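Local coordinates for protein alkaline serine protease (Pseudoalteromonas sp., PDB 1Y9Z) that probably cleaves peptide bonds in proteins as a cold-adapted, subtilisin-like serine protease whose alpha/beta catalytic domain carries an inserted beta-barrel domain, at residues V96-F99 against G105-S108; A102-G105 against S109-A112; T25-D30 against D115-S120; S31-S36 against N43-T48; G47-N50 against N55-Q58. One frame throughout, in Å; residues are numbered along the deposited sequence.

Contact 1: V96-F99 against G105-S108. With PMS (phenylmethanesulfonic acid), chain H.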
loop_
_atom_site.group_PDB
_atom_site.type_symbol
_atom_site.label_atom_id
_atom_site.label_comp_id
_atom_site.label_asym_id
_atom_site.label_seq_id
_atom_site.Cartn_x
_atom_site.Cartn_y
_atom_site.Cartn_z
ATOM N N VAL A 96 8.030 17.239 2.135
ATOM C CA VAL A 96 8.158 17.887 3.433
ATOM C C VAL A 96 8.299 16.715 4.399
ATOM O O VAL A 96 7.364 15.934 4.594
ATOM C CB VAL A 96 6.924 18.734 3.804
ATOM C CG1 VAL A 96 7.078 19.276 5.223
ATOM C CG2 VAL A 96 6.779 19.898 2.829
ATOM N N LYS A 97 9.491 16.579 4.971
ATOM C CA LYS A 97 9.803 15.489 5.888
ATOM C C LYS A 97 9.496 15.865 7.335
ATOM O O LYS A 97 10.201 16.678 7.937
ATOM C CB LYS A 97 11.285 15.123 5.739
ATOM C CG LYS A 97 11.749 13.944 6.574
ATOM C CD LYS A 97 13.246 13.740 6.385
ATOM C CE LYS A 97 13.804 12.669 7.298
ATOM N NZ LYS A 97 15.293 12.618 7.196
ATOM N N VAL A 98 8.446 15.266 7.891
ATOM C CA VAL A 98 8.054 15.548 9.268
ATOM C C VAL A 98 8.434 14.426 10.231
ATOM O O VAL A 98 8.403 14.612 11.447
ATOM C CB VAL A 98 6.527 15.801 9.381
ATOM C CG1 VAL A 98 6.142 17.026 8.562
ATOM C CG2 VAL A 98 5.753 14.574 8.911
ATOM N N PHE A 99 8.799 13.265 9.690
ATOM C CA PHE A 99 9.175 12.124 10.520
ATOM C C PHE A 99 10.626 11.689 10.403
ATOM O O PHE A 99 11.189 11.639 9.306
ATOM C CB PHE A 99 8.329 10.890 10.185
ATOM C CG PHE A 99 6.864 11.047 10.457
ATOM C CD1 PHE A 99 5.957 11.101 9.405
ATOM C CD2 PHE A 99 6.385 11.109 11.759
ATOM C CE1 PHE A 99 4.589 11.212 9.647
ATOM C CE2 PHE A 99 5.019 11.220 12.012
ATOM C CZ PHE A 99 4.121 11.271 10.952
ATOM N N GLY A 105 9.547 14.633 14.111
ATOM C CA GLY A 105 10.677 15.468 14.472
ATOM C C GLY A 105 10.609 16.870 13.899
ATOM O O GLY A 105 11.517 17.673 14.108
ATOM N N TYR A 106 9.535 17.167 13.174
ATOM C CA TYR A 106 9.353 18.483 12.570
ATOM C C TYR A 106 9.443 19.547 13.663
ATOM O O TYR A 106 8.905 19.366 14.754
ATOM C CB TYR A 106 7.987 18.549 11.882
ATOM C CG TYR A 106 7.918 19.494 10.704
ATOM C CD1 TYR A 106 8.767 19.336 9.608
ATOM C CD2 TYR A 106 6.973 20.519 10.662
ATOM C CE1 TYR A 106 8.674 20.171 8.496
ATOM C CE2 TYR A 106 6.870 21.362 9.555
ATOM C CZ TYR A 106 7.724 21.181 8.476
ATOM O OH TYR A 106 7.625 22.011 7.383
ATOM N N SER A 107 10.125 20.650 13.370
ATOM C CA SER A 107 10.288 21.725 14.347
ATOM C C SER A 107 8.987 22.460 14.622
ATOM O O SER A 107 8.883 23.207 15.595
ATOM C CB SER A 107 11.334 22.731 13.865
ATOM O OG SER A 107 10.852 23.484 12.766
ATOM N N SER A 108 7.994 22.255 13.764
ATOM C CA SER A 108 6.716 22.924 13.938
ATOM C C SER A 108 5.532 21.973 13.770
ATOM O O SER A 108 5.685 20.755 13.813
ATOM C CB SER A 108 6.601 24.096 12.959
ATOM O OG SER A 108 5.562 24.979 13.345
HETATM C C PMS H . 0.068 5.138 9.303
HETATM S S PMS H . -1.116 5.578 8.007
HETATM C C1 PMS H . 0.696 6.362 10.016
HETATM C C2 PMS H . 0.037 6.875 11.192
HETATM C C3 PMS H . 0.584 8.003 11.882
HETATM C C4 PMS H . 1.800 8.591 11.356
HETATM C C5 PMS H . 2.451 8.092 10.202
HETATM C C6 PMS H . 1.942 6.968 9.480
HETATM O O2S PMS H . -1.834 6.768 8.454
HETATM O O1S PMS H . -2.040 4.489 7.799
#

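Contact 2: A102-G105 against S109-A112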
loop_
_atom_site.group_PDB
_atom_site.type_symbol
_atom_site.label_atom_id
_atom_site.label_comp_id
_atom_site.label_asym_id
_atom_site.label_seq_id
_atom_site.Cartn_x
_atom_site.Cartn_y
_atom_site.Cartn_z
ATOM N N ALA A 102 12.915 7.990 14.715
ATOM C CA ALA A 102 12.360 8.000 16.065
ATOM C C ALA A 102 10.901 8.450 16.151
ATOM O O ALA A 102 10.219 8.165 17.137
ATOM C CB ALA A 102 13.222 8.874 16.967
ATOM N N GLY A 103 10.427 9.152 15.124
ATOM C CA GLY A 103 9.052 9.629 15.122
ATOM C C GLY A 103 8.952 11.061 14.629
ATOM O O GLY A 103 9.849 11.544 13.942
ATOM N N TRP A 104 7.866 11.748 14.973
ATOM C CA TRP A 104 7.691 13.133 14.545
ATOM C C TRP A 104 8.852 13.988 15.044
ATOM O O TRP A 104 9.113 14.061 16.247
ATOM C CB TRP A 104 6.362 13.693 15.068
ATOM C CG TRP A 104 6.085 15.112 14.644
ATOM C CD1 TRP A 104 6.598 16.253 15.198
ATOM C CD2 TRP A 104 5.234 15.538 13.570
ATOM N NE1 TRP A 104 6.119 17.359 14.537
ATOM C CE2 TRP A 104 5.281 16.950 13.534
ATOM C CE3 TRP A 104 4.438 14.863 12.633
ATOM C CZ2 TRP A 104 4.560 17.702 12.599
ATOM C CZ3 TRP A 104 3.720 15.613 11.701
ATOM C CH2 TRP A 104 3.788 17.017 11.693
ATOM N N GLY A 105 9.547 14.633 14.111
ATOM C CA GLY A 105 10.677 15.468 14.472
ATOM C C GLY A 105 10.609 16.870 13.899
ATOM O O GLY A 105 11.517 17.673 14.108
ATOM N N SER A 109 4.355 22.552 13.560
ATOM C CA SER A 109 3.106 21.808 13.427
ATOM C C SER A 109 2.804 21.246 12.043
ATOM O O SER A 109 3.494 21.538 11.066
ATOM C CB SER A 109 1.952 22.722 13.812
ATOM O OG SER A 109 1.847 23.772 12.863
ATOM N N LEU A 110 1.740 20.448 11.975
ATOM C CA LEU A 110 1.293 19.874 10.714
ATOM C C LEU A 110 0.808 21.038 9.854
ATOM O O LEU A 110 1.028 21.064 8.645
ATOM C CB LEU A 110 0.145 18.886 10.947
ATOM C CG LEU A 110 -0.528 18.306 9.698
ATOM C CD1 LEU A 110 0.488 17.542 8.863
ATOM C CD2 LEU A 110 -1.668 17.393 10.115
ATOM N N VAL A 111 0.149 22.004 10.487
ATOM C CA VAL A 111 -0.337 23.171 9.767
ATOM C C VAL A 111 0.845 23.865 9.094
ATOM O O VAL A 111 0.750 24.291 7.944
ATOM C CB VAL A 111 -1.057 24.162 10.718
ATOM C CG1 VAL A 111 -1.232 25.517 10.044
ATOM C CG2 VAL A 111 -2.423 23.599 11.102
ATOM N N ALA A 112 1.966 23.960 9.807
ATOM C CA ALA A 112 3.156 24.597 9.252
ATOM C C ALA A 112 3.692 23.800 8.064
ATOM O O ALA A 112 4.168 24.380 7.087
ATOM C CB ALA A 112 4.230 24.732 10.325
#

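Contact 3: T25-D30 against D115-S120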
loop_
_atom_site.group_PDB
_atom_site.type_symbol
_atom_site.label_atom_id
_atom_site.label_comp_id
_atom_site.label_asym_id
_atom_site.label_seq_id
_atom_site.Cartn_x
_atom_site.Cartn_y
_atom_site.Cartn_z
ATOM N N THR A 25 1.201 19.982 -8.914
ATOM C CA THR A 25 2.247 19.747 -7.927
ATOM C C THR A 25 1.619 19.035 -6.738
ATOM O O THR A 25 0.629 19.508 -6.175
ATOM C CB THR A 25 2.898 21.054 -7.424
ATOM O OG1 THR A 25 3.599 21.688 -8.500
ATOM C CG2 THR A 25 3.889 20.755 -6.303
ATOM N N ILE A 26 2.173 17.882 -6.381
ATOM C CA ILE A 26 1.673 17.131 -5.239
ATOM C C ILE A 26 2.750 17.133 -4.162
ATOM O O ILE A 26 3.918 16.861 -4.437
ATOM C CB ILE A 26 1.294 15.672 -5.617
ATOM C CG1 ILE A 26 0.879 14.905 -4.358
ATOM C CG2 ILE A 26 2.456 14.977 -6.319
ATOM C CD1 ILE A 26 0.169 13.598 -4.634
ATOM N N CYS A 27 2.353 17.472 -2.940
ATOM C CA CYS A 27 3.280 17.522 -1.819
ATOM C C CYS A 27 3.035 16.357 -0.887
ATOM O O CYS A 27 1.909 16.135 -0.437
ATOM C CB CYS A 27 3.095 18.821 -1.050
ATOM S SG CYS A 27 4.365 19.228 0.192
ATOM N N ILE A 28 4.102 15.621 -0.605
ATOM C CA ILE A 28 4.036 14.465 0.273
ATOM C C ILE A 28 4.599 14.822 1.645
ATOM O O ILE A 28 5.803 15.050 1.795
ATOM C CB ILE A 28 4.854 13.287 -0.298
ATOM C CG1 ILE A 28 4.395 12.968 -1.722
ATOM C CG2 ILE A 28 4.686 12.066 0.585
ATOM C CD1 ILE A 28 5.275 11.952 -2.437
ATOM N N ILE A 29 3.719 14.900 2.639
ATOM C CA ILE A 29 4.136 15.189 4.009
ATOM C C ILE A 29 4.299 13.807 4.625
ATOM O O ILE A 29 3.316 13.104 4.869
ATOM C CB ILE A 29 3.057 15.996 4.762
ATOM C CG1 ILE A 29 2.864 17.353 4.078
ATOM C CG2 ILE A 29 3.455 16.174 6.221
ATOM C CD1 ILE A 29 1.852 18.259 4.765
ATOM N N ASP A 30 5.543 13.411 4.869
ATOM C CA ASP A 30 5.792 12.075 5.384
ATOM C C ASP A 30 7.205 11.958 5.966
ATOM O O ASP A 30 7.747 12.934 6.487
ATOM C CB ASP A 30 5.585 11.071 4.239
ATOM C CG ASP A 30 5.031 9.740 4.712
ATOM O OD1 ASP A 30 5.717 9.063 5.501
ATOM O OD2 ASP A 30 3.911 9.370 4.290
ATOM N N ASP A 115 1.502 24.544 5.204
ATOM C CA ASP A 115 1.811 25.893 4.728
ATOM C C ASP A 115 3.043 25.835 3.829
ATOM O O ASP A 115 3.087 26.471 2.779
ATOM C CB ASP A 115 2.110 26.851 5.889
ATOM C CG ASP A 115 0.886 27.182 6.721
ATOM O OD1 ASP A 115 -0.240 27.153 6.186
ATOM O OD2 ASP A 115 1.058 27.496 7.917
ATOM N N THR A 116 4.050 25.082 4.260
ATOM C CA THR A 116 5.286 24.942 3.495
ATOM C C THR A 116 5.000 24.306 2.135
ATOM O O THR A 116 5.517 24.743 1.107
ATOM C CB THR A 116 6.308 24.089 4.271
ATOM O OG1 THR A 116 6.668 24.775 5.478
ATOM C CG2 THR A 116 7.563 23.850 3.437
ATOM N N CYS A 117 4.171 23.271 2.137
ATOM C CA CYS A 117 3.799 22.596 0.904
ATOM C C CYS A 117 3.229 23.598 -0.097
ATOM O O CYS A 117 3.577 23.590 -1.278
ATOM C CB CYS A 117 2.724 21.556 1.183
ATOM S SG CYS A 117 3.248 19.912 1.749
ATOM N N VAL A 118 2.337 24.453 0.392
ATOM C CA VAL A 118 1.675 25.448 -0.442
ATOM C C VAL A 118 2.544 26.648 -0.812
ATOM O O VAL A 118 2.676 26.983 -1.990
ATOM C CB VAL A 118 0.386 25.959 0.249
ATOM C CG1 VAL A 118 -0.249 27.069 -0.575
ATOM C CG2 VAL A 118 -0.592 24.808 0.434
ATOM N N ASN A 119 3.138 27.292 0.188
ATOM C CA ASN A 119 3.962 28.473 -0.053
ATOM C C ASN A 119 5.315 28.196 -0.690
ATOM O O ASN A 119 5.737 28.919 -1.592
ATOM C CB ASN A 119 4.174 29.246 1.250
ATOM C CG ASN A 119 2.872 29.675 1.886
ATOM O OD1 ASN A 119 1.959 30.139 1.202
ATOM N ND2 ASN A 119 2.781 29.532 3.203
ATOM N N SER A 120 5.998 27.160 -0.219
ATOM C CA SER A 120 7.308 26.818 -0.756
ATOM C C SER A 120 7.232 25.873 -1.949
ATOM O O SER A 120 7.938 26.057 -2.940
ATOM C CB SER A 120 8.179 26.191 0.335
ATOM O OG SER A 120 8.483 27.133 1.347
#

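Contact 4: S31-S36 against N43-T48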
loop_
_atom_site.group_PDB
_atom_site.type_symbol
_atom_site.label_atom_id
_atom_site.label_comp_id
_atom_site.label_asym_id
_atom_site.label_seq_id
_atom_site.Cartn_x
_atom_site.Cartn_y
_atom_site.Cartn_z
ATOM N N SER A 31 7.804 10.774 5.859
ATOM C CA SER A 31 9.138 10.545 6.418
ATOM C C SER A 31 10.314 10.752 5.469
ATOM O O SER A 31 11.389 10.193 5.680
ATOM C CB SER A 31 9.226 9.134 7.007
ATOM O OG SER A 31 9.315 8.144 5.990
ATOM N N GLY A 32 10.131 11.551 4.426
ATOM C CA GLY A 32 11.242 11.764 3.520
ATOM C C GLY A 32 11.134 10.951 2.248
ATOM O O GLY A 32 10.249 10.110 2.098
ATOM N N TYR A 33 12.092 11.174 1.359
ATOM C CA TYR A 33 12.112 10.557 0.036
ATOM C C TYR A 33 13.533 10.102 -0.304
ATOM O O TYR A 33 14.437 10.930 -0.367
ATOM C CB TYR A 33 11.645 11.643 -0.938
ATOM C CG TYR A 33 11.541 11.296 -2.401
ATOM C CD1 TYR A 33 10.300 11.048 -2.985
ATOM C CD2 TYR A 33 12.663 11.331 -3.231
ATOM C CE1 TYR A 33 10.173 10.855 -4.353
ATOM C CE2 TYR A 33 12.546 11.138 -4.604
ATOM C CZ TYR A 33 11.300 10.907 -5.158
ATOM O OH TYR A 33 11.164 10.765 -6.518
ATOM N N ASP A 34 13.743 8.802 -0.521
ATOM C CA ASP A 34 15.090 8.331 -0.851
ATOM C C ASP A 34 15.410 8.658 -2.305
ATOM O O ASP A 34 15.155 7.865 -3.212
ATOM C CB ASP A 34 15.224 6.822 -0.619
ATOM C CG ASP A 34 16.654 6.338 -0.793
ATOM O OD1 ASP A 34 16.918 5.136 -0.579
ATOM O OD2 ASP A 34 17.518 7.170 -1.143
ATOM N N ARG A 35 15.992 9.832 -2.515
ATOM C CA ARG A 35 16.323 10.282 -3.856
ATOM C C ARG A 35 17.413 9.452 -4.528
ATOM O O ARG A 35 17.611 9.552 -5.737
ATOM C CB ARG A 35 16.727 11.757 -3.817
ATOM C CG ARG A 35 16.788 12.420 -5.181
ATOM C CD ARG A 35 17.012 13.916 -5.049
ATOM N NE ARG A 35 18.243 14.222 -4.326
ATOM C CZ ARG A 35 18.673 15.454 -4.074
ATOM N NH1 ARG A 35 19.805 15.639 -3.411
ATOM N NH2 ARG A 35 17.970 16.503 -4.484
ATOM N N SER A 36 18.113 8.627 -3.756
ATOM C CA SER A 36 19.176 7.800 -4.325
ATOM C C SER A 36 18.611 6.554 -5.005
ATOM O O SER A 36 19.327 5.850 -5.721
ATOM C CB SER A 36 20.164 7.373 -3.235
ATOM O OG SER A 36 19.634 6.322 -2.444
ATOM N N ASN A 43 12.832 11.890 -10.743
ATOM C CA ASN A 43 11.519 12.522 -10.768
ATOM C C ASN A 43 11.721 14.031 -10.645
ATOM O O ASN A 43 12.799 14.490 -10.265
ATOM C CB ASN A 43 10.650 12.047 -9.599
ATOM C CG ASN A 43 9.805 10.842 -9.950
ATOM O OD1 ASN A 43 9.267 10.753 -11.052
ATOM N ND2 ASN A 43 9.663 9.917 -9.007
ATOM N N ASN A 44 10.691 14.796 -10.989
ATOM C CA ASN A 44 10.752 16.249 -10.866
ATOM C C ASN A 44 10.380 16.506 -9.418
ATOM O O ASN A 44 9.290 16.996 -9.107
ATOM C CB ASN A 44 9.742 16.913 -11.800
ATOM C CG ASN A 44 9.909 16.467 -13.230
ATOM O OD1 ASN A 44 11.029 16.240 -13.688
ATOM N ND2 ASN A 44 8.801 16.345 -13.948
ATOM N N VAL A 45 11.309 16.163 -8.536
ATOM C CA VAL A 45 11.091 16.279 -7.108
ATOM C C VAL A 45 11.959 17.322 -6.423
ATOM O O VAL A 45 13.154 17.444 -6.697
ATOM C CB VAL A 45 11.310 14.896 -6.434
ATOM C CG1 VAL A 45 12.736 14.412 -6.672
ATOM C CG2 VAL A 45 11.007 14.982 -4.947
ATOM N N THR A 46 11.331 18.082 -5.533
ATOM C CA THR A 46 12.011 19.110 -4.760
ATOM C C THR A 46 11.514 18.955 -3.332
ATOM O O THR A 46 10.638 18.134 -3.065
ATOM C CB THR A 46 11.661 20.525 -5.254
ATOM O OG1 THR A 46 10.241 20.705 -5.227
ATOM C CG2 THR A 46 12.178 20.737 -6.670
ATOM N N GLY A 47 12.070 19.737 -2.417
ATOM C CA GLY A 47 11.648 19.650 -1.033
ATOM C C GLY A 47 12.117 20.842 -0.231
ATOM O O GLY A 47 12.928 21.639 -0.704
ATOM N N THR A 48 11.599 20.967 0.985
ATOM C CA THR A 48 11.969 22.067 1.864
ATOM C C THR A 48 12.439 21.485 3.190
ATOM O O THR A 48 11.634 20.983 3.967
ATOM C CB THR A 48 10.769 22.997 2.129
ATOM O OG1 THR A 48 10.273 23.505 0.885
ATOM C CG2 THR A 48 11.187 24.163 3.017
#

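Contact 5: G47-N50 against N55-Q58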
loop_
_atom_site.group_PDB
_atom_site.type_symbol
_atom_site.label_atom_id
_atom_site.label_comp_id
_atom_site.label_asym_id
_atom_site.label_seq_id
_atom_site.Cartn_x
_atom_site.Cartn_y
_atom_site.Cartn_z
ATOM N N GLY A 47 12.070 19.737 -2.417
ATOM C CA GLY A 47 11.648 19.650 -1.033
ATOM C C GLY A 47 12.117 20.842 -0.231
ATOM O O GLY A 47 12.928 21.639 -0.704
ATOM N N THR A 48 11.599 20.967 0.985
ATOM C CA THR A 48 11.969 22.067 1.864
ATOM C C THR A 48 12.439 21.485 3.190
ATOM O O THR A 48 11.634 20.983 3.967
ATOM C CB THR A 48 10.769 22.997 2.129
ATOM O OG1 THR A 48 10.273 23.505 0.885
ATOM C CG2 THR A 48 11.187 24.163 3.017
ATOM N N ASN A 49 13.742 21.549 3.441
ATOM C CA ASN A 49 14.297 21.011 4.677
ATOM C C ASN A 49 13.778 21.697 5.931
ATOM O O ASN A 49 13.416 22.875 5.915
ATOM C CB ASN A 49 15.827 21.120 4.692
ATOM C CG ASN A 49 16.503 20.091 3.810
ATOM O OD1 ASN A 49 15.937 19.044 3.502
ATOM N ND2 ASN A 49 17.740 20.379 3.418
ATOM N N ASN A 50 13.759 20.937 7.020
ATOM C CA ASN A 50 13.343 21.438 8.321
ATOM C C ASN A 50 14.454 21.082 9.305
ATOM O O ASN A 50 14.980 19.968 9.287
ATOM C CB ASN A 50 12.019 20.807 8.753
ATOM C CG ASN A 50 11.570 21.287 10.117
ATOM O OD1 ASN A 50 11.824 20.640 11.131
ATOM N ND2 ASN A 50 10.909 22.439 10.150
ATOM N N ASN A 55 17.780 16.182 5.968
ATOM C CA ASN A 55 17.491 16.383 4.553
ATOM C C ASN A 55 16.261 15.604 4.109
ATOM O O ASN A 55 16.120 14.417 4.413
ATOM C CB ASN A 55 18.692 15.970 3.696
ATOM C CG ASN A 55 19.900 16.856 3.925
ATOM O OD1 ASN A 55 19.793 18.082 3.919
ATOM N ND2 ASN A 55 21.059 16.238 4.118
ATOM N N TRP A 56 15.376 16.275 3.379
ATOM C CA TRP A 56 14.155 15.642 2.900
ATOM C C TRP A 56 14.459 14.480 1.963
ATOM O O TRP A 56 13.680 13.529 1.872
ATOM C CB TRP A 56 13.264 16.661 2.176
ATOM C CG TRP A 56 13.862 17.250 0.926
ATOM C CD1 TRP A 56 14.549 18.429 0.816
ATOM C CD2 TRP A 56 13.820 16.688 -0.393
ATOM N NE1 TRP A 56 14.932 18.635 -0.489
ATOM C CE2 TRP A 56 14.499 17.582 -1.251
ATOM C CE3 TRP A 56 13.275 15.514 -0.933
ATOM C CZ2 TRP A 56 14.646 17.341 -2.621
ATOM C CZ3 TRP A 56 13.422 15.274 -2.298
ATOM C CH2 TRP A 56 14.103 16.185 -3.125
ATOM N N TYR A 57 15.597 14.561 1.276
ATOM C CA TYR A 57 16.006 13.529 0.324
ATOM C C TYR A 57 16.801 12.374 0.931
ATOM O O TYR A 57 17.307 11.511 0.209
ATOM C CB TYR A 57 16.811 14.161 -0.821
ATOM C CG TYR A 57 17.930 15.082 -0.379
ATOM C CD1 TYR A 57 17.691 16.433 -0.121
ATOM C CD2 TYR A 57 19.233 14.605 -0.232
ATOM C CE1 TYR A 57 18.724 17.289 0.270
ATOM C CE2 TYR A 57 20.271 15.451 0.157
ATOM C CZ TYR A 57 20.009 16.788 0.405
ATOM O OH TYR A 57 21.035 17.626 0.780
ATOM N N GLN A 58 16.912 12.365 2.254
ATOM C CA GLN A 58 17.625 11.309 2.969
ATOM C C GLN A 58 16.762 10.856 4.141
ATOM O O GLN A 58 16.811 11.437 5.223
ATOM C CB GLN A 58 18.978 11.826 3.473
ATOM C CG GLN A 58 19.991 12.049 2.359
ATOM C CD GLN A 58 21.249 12.760 2.823
ATOM O OE1 GLN A 58 22.236 12.830 2.089
ATOM N NE2 GLN A 58 21.217 13.302 4.034
HETATM O O HOH W 1 16.269 21.065 -1.220
#

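Contact 1: V96-F99 against G105-S108
Val98 covers one face of the Tyr106 ring: its CG1 lies 3.9 Å from the ring centroid of Tyr106 and 21° off the normal, a CH-pi contact displaced toward the rim near CD1. At the edge of the same ring, in its plane, sits Ser108 O, brought there as the loop curls toward helix 110-119. Val96 arrives at a slant, with its CG1 at the phenol end, 3.5 Å from Tyr106 OH, while Lys97 O comes obliquely to within 3.5 Å of Tyr106 CD1. The other methyl of Val98, CG2, lies over one face of the Phe99 ring, so the two branches of a single valine serve two aromatics. Farther out, Phe99 CZ meets C4 of the bound phenylmethanesulfonic acid at 3.6 Å. Strand 92-100 turns back here into the short antiparallel strand 103-104, and the position of Phe99 in the ligand pocket is consistent with the substrate-binding edge of subtilisins. The first torsion of Tyr106 (chi1 -151°) carries the ring back along the strand as far as Val96; its OH makes a weak hydrogen bond to Thr116 on the helix. With an alanine in place of Tyr106, the CG1 methyls of Val96 and Val98 would probably lose the surface they rest on, opening a gap between strand and loop. The backbone adds a forked grip on Val98 O, which takes a nearly straight bond from Gly105 N at 2.9 Å (166°) and a longer, more bent one from Tyr106 N at 3.3 Å, both from the same side of the carbonyl plane.

Contact 2: A102-G105 against S109-A112
Trp104 reaches from the short strand 103-104 to the N-capped start of helix 110-119, the helix of a subtilase beta-alpha-beta crossover, and touches the first turn with the far corner of its six-membered ring. The nearest approach is Trp104 CH2 to Leu110 CA, 3.9 Å, and Trp104 CH2 lies 4.2 Å from Leu110 CB. Beside it, Trp104 CZ2 stands 4.0 Å from Ser109 C, which is met at the ring edge close to its plane, whereas Leu110 CA is approached obliquely. The touch is therefore made as much with the backbone at the helix start as with side chains, and no hydrogen bond spans the two segments. What sends the indole across is a first torsion that swings it away from the amide nitrogen (chi1 -179°), so that the long ring spans much of the 9.9 Å between Trp104 CA and Ser109 CA. In the next shell, Trp104 NE1 makes a weak hydrogen bond to Ser108 O, helping to fix the rotation of the ring. Behind it, Val98 CG2 packs against Trp104 CZ3. The Trp104 side chain is about 7 Å from the bound phenylmethanesulfonic acid and is not among the residues of its pocket. Leu110, for its part, also touches Glu139 of helix 137-148, and Ala112 O accepts from Thr116 OG1 one turn along. Ser109 holds the N-cap position of the helix: its chi1 of 66° folds the hydroxyl back over the first turn, where Ser109 OG accepts from Ala112 N at 3.1 Å with an N-H...O angle of 153°.

Contact 3: T25-D30 against D115-S120
Cys27 is joined to Cys117 by a disulfide, and its side chain can be followed from the strand straight into the helix. Its CB comes first, 3.6 Å from Cys117 CB, the closeness that the short bridge between them imposes. One bond farther comes Cys27 SG, which a chi1 of -169° directs off the strand toward the helix. This sulfur also packs against Val96 CG2, on the neighbouring strand. The chain then ends in the covalent bond from Cys27 SG to Cys117 SG, 2.0 Å long, with a torsion about the sulfurs of -74°. Cys117 SG is covered in turn by Ile29, two residues along the strand: Ile29 CG1 lies 3.5 Å and Ile29 CD1 3.7 Å from that sulfur, so an apolar branch shields the buried bridge. The bridge links residues 90 positions apart in the chain. Strand 25-30 runs parallel between strands 92-100 and 125-128, and helix 110-119 belongs to the beta-alpha-beta crossover linking those two, passing over the strand that its disulfide holds. Ile26 and Ile28 instead meet helix 65-74, giving the layered alpha/beta core of subtilases. At the strand's end Asp30 OD1 is hydrogen-bonded to His65 ND1, as in the Asp-His pair of the subtilisin catalytic triad, with helix 65-74 beginning at that histidine.

Contact 4: S31-S36 against N43-T48
Tyr33 spans from the loop after strand 25-30 to strand 44-47, a strand that runs parallel beside 92-100 in the subtilase sheet; the loop itself carries an Asx turn at Asp34. The ring is held well out from its backbone, CG anti to N (chi1 -179°), and Val45 meets it from the other direction. Val45 CG2 sits above the middle of one ring face, 4.1 Å from the Tyr33 centroid and 9° off the normal, a CH-pi contact. With chi1 at 60°, the valine puts CG1 between N and the carbonyl carbon, so that this second methyl, Val45 CG1, lies 3.9 Å from Tyr33 CE2. At the ring's far end, Asn43 comes across at about a right angle: its ND2 donates to Tyr33 OH at 3.0 Å, with the oxygen in the amide plane although amide and ring are steeply inclined. Tyr33 OH also bonds Leu40 O, and Asn43 ND2 has a second acceptor in Ala74 O. A phenylalanine in place of Tyr33 would keep the face for Val45 but would probably leave Asn43 ND2 and Leu40 O without their hydroxyl partner. Beyond the ring, Arg35 makes a cation-pi contact with Tyr57. Asp34 OD1 bonds Val211 N, while Asp34 OD2 receives Ser36 N at 3.1 Å from above the carboxylate plane and Ser36 OG at 2.6 Å on the syn side, tilted toward the same face as Ser36 N.

Contact 5: G47-N50 against N55-Q58
Asn49 and Trp56 meet where the loop after strand 44-47 doubles back on itself and closes in a type I beta turn from Asn55 to Gln58. Of the hydrogen bonds, one spans the segments: Trp56 N donates to Asn49 OD1 at 2.8 Å, close to the line of the carbonyl bond and slightly out of its plane. The turn carries its own, from Gln58 N to Asn55 O at 3.1 Å. Ring contacts form the second group. Gly47 CA lies over the five-membered ring of Trp56, 3.4 Å from its centroid and 9° off the normal, a close CH-pi contact. A CB built on the Gly47 backbone would lie 2.3 Å from Trp56 CD2, a clash, which fits the presence of glycine. The opposite face of the indole is covered by Tyr57 CD1, so the ring is sandwiched. The first torsion of Trp56, chi1 64°, sets CG between N and the carbonyl carbon and folds the indole over Gly47. Beyond the segments, Trp56 packs on Tyr33. Solvent supplies the last link: a water in the indole plane accepts from Trp56 NE1 at 2.9 Å and donates weakly to Gly47 O, 3.4 Å away.

How the contacts relate
All five contacts gather on one side of the chain's centre, in the subtilisin-like domain, around strand 92-100 and its parallel neighbours 25-30 and 44-47. Along the chain contact 4 comes first and hands over to contact 5 through Gly47 and Thr48; contacts 1 and 2 follow, sharing Gly105, their centres about 4 Å apart. Contact 3 spans the whole series, and shares helix 110-119 with contact 2. Contacts 2 and 4, with centres about 17 Å apart, do not touch. Lys97 NZ to Gln58 O and Ser107 N to Asn50 OD1 couple contacts 1 and 5, tying loops to the strand whose Phe99 lines the ligand pocket.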